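Local coordinates for hemolysin-related protein (Vibrio cholerae serotype O1, PDB 6MLT) that is a secreted, calcium-binding protein of the cholera biofilm matrix, with a beta-propeller and a beta-prism lectin domain, and probably helps biofilms adhere to surfaces, at residues A[471-476]-A[517-522]. Residues are numbered along the deposited sequence; the frame is centred on the assembly and turned at random.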
# COMPACT_ATOMS: atom_id res chain seq x y z
N LEU A 471 -22.29 5.74 -16.60
CA LEU A 471 -22.99 4.77 -17.43
C LEU A 471 -22.19 4.37 -18.66
O LEU A 471 -22.35 3.26 -19.17
CB LEU A 471 -24.34 5.33 -17.87
CG LEU A 471 -25.55 4.77 -17.14
CD1 LEU A 471 -25.68 5.42 -15.78
CD2 LEU A 471 -26.81 4.98 -17.97
N ASN A 472 -21.34 5.27 -19.16
CA ASN A 472 -20.62 5.04 -20.42
C ASN A 472 -19.49 4.02 -20.29
O ASN A 472 -18.99 3.56 -21.32
CB ASN A 472 -20.04 6.36 -20.94
CG ASN A 472 -19.53 6.25 -22.36
OD1 ASN A 472 -20.18 5.67 -23.23
ND2 ASN A 472 -18.35 6.80 -22.60
N SER A 473 -19.06 3.67 -19.08
CA SER A 473 -17.87 2.84 -18.93
C SER A 473 -18.03 1.81 -17.81
O SER A 473 -17.87 0.61 -18.04
CB SER A 473 -16.65 3.72 -18.66
OG SER A 473 -15.61 3.04 -17.95
N GLY A 474 -18.36 2.28 -16.61
CA GLY A 474 -18.40 1.41 -15.46
C GLY A 474 -17.05 0.96 -14.96
O GLY A 474 -16.97 0.04 -14.15
N LYS A 475 -15.96 1.59 -15.43
CA LYS A 475 -14.62 1.22 -15.02
C LYS A 475 -13.81 2.37 -14.45
O LYS A 475 -12.64 2.18 -14.09
CB LYS A 475 -13.85 0.61 -16.20
CG LYS A 475 -14.51 -0.63 -16.81
CD LYS A 475 -13.61 -1.28 -17.87
CE LYS A 475 -14.27 -2.46 -18.55
NZ LYS A 475 -15.48 -2.07 -19.32
N ILE A 476 -14.41 3.57 -14.32
CA ILE A 476 -13.62 4.75 -14.02
C ILE A 476 -12.87 4.57 -12.70
O ILE A 476 -13.34 3.90 -11.77
CB ILE A 476 -14.50 6.01 -13.98
CG1 ILE A 476 -13.65 7.28 -13.84
CG2 ILE A 476 -15.53 5.94 -12.84
CD1 ILE A 476 -12.72 7.56 -15.03
N SER A 517 -14.80 13.69 -19.35
CA SER A 517 -14.21 12.49 -19.93
C SER A 517 -15.30 11.53 -20.37
O SER A 517 -16.33 11.39 -19.69
CB SER A 517 -13.27 11.79 -18.94
OG SER A 517 -12.72 10.62 -19.52
N GLY A 518 -15.08 10.86 -21.50
CA GLY A 518 -15.88 9.69 -21.83
C GLY A 518 -15.74 8.60 -20.79
O GLY A 518 -16.65 7.77 -20.63
N THR A 519 -14.63 8.61 -20.06
CA THR A 519 -14.23 7.71 -18.98
C THR A 519 -13.85 6.33 -19.50
O THR A 519 -14.56 5.71 -20.30
CB THR A 519 -15.30 7.57 -17.88
OG1 THR A 519 -16.43 6.83 -18.36
CG2 THR A 519 -15.74 8.94 -17.37
N LEU A 520 -12.67 5.89 -19.06
CA LEU A 520 -12.25 4.50 -19.17
C LEU A 520 -11.96 4.05 -17.76
O LEU A 520 -12.90 3.79 -16.98
CB LEU A 520 -11.06 4.38 -20.13
CG LEU A 520 -11.37 4.60 -21.61
CD1 LEU A 520 -10.06 4.70 -22.37
CD2 LEU A 520 -12.24 3.49 -22.15
N TRP A 521 -10.69 4.00 -17.35
CA TRP A 521 -10.35 3.68 -15.97
C TRP A 521 -9.28 4.62 -15.42
O TRP A 521 -8.56 4.25 -14.48
CB TRP A 521 -9.90 2.21 -15.86
CG TRP A 521 -8.99 1.80 -16.97
CD1 TRP A 521 -7.63 1.85 -16.98
CD2 TRP A 521 -9.38 1.29 -18.25
NE1 TRP A 521 -7.15 1.40 -18.18
CE2 TRP A 521 -8.20 1.06 -18.99
CE3 TRP A 521 -10.62 1.01 -18.84
CZ2 TRP A 521 -8.22 0.57 -20.29
CZ3 TRP A 521 -10.63 0.52 -20.14
CH2 TRP A 521 -9.44 0.30 -20.84
N GLU A 522 -9.16 5.83 -15.97
CA GLU A 522 -8.20 6.80 -15.48
C GLU A 522 -8.61 7.30 -14.09
O GLU A 522 -9.75 7.11 -13.65
CB GLU A 522 -8.09 7.97 -16.46
CG GLU A 522 -9.26 8.98 -16.45
CD GLU A 522 -10.42 8.63 -17.40
OE1 GLU A 522 -10.63 7.44 -17.75
OE2 GLU A 522 -11.15 9.58 -17.78
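Two inter-blade loops of the beta-propeller meet here, and S473 and K475 of one close on L520 and W521 of the other. S473 OG, anti to its own N (chi1 155°), donates to L520 O at 3.0 Å and accepts from K475 N in an ST turn, so one hydroxyl both shapes its loop and ties it across. Earlier in the same loop, N472 ND2 reaches G518 O at 2.8 Å in a nearly straight bond, with the acceptor lying in the plane of the amide. The aliphatic part of K475 runs alongside the W521 indole, CD 3.9 Å from CE3. I476 CD1 sits between T519 CB (3.8 Å) and E522 O (3.3 Å), with E522 OE1 alongside at 3.4 Å. That carboxylate is held from within its own loop: OE1 accepts L520 N through its syn lone pair, and E522 OE2 accepts from S517 OG at 2.6 Å. D470 OD1, just before 471-476 in the same loop, is hydrogen-bonded to T519 OG1, while Y98, W222 and F223 gather round the W521 ring. Segment 471-476 leads from strand 462-467 into 478-481, and 517-522 connects strand 509-514 to 525-527, linking successive four-stranded sheets.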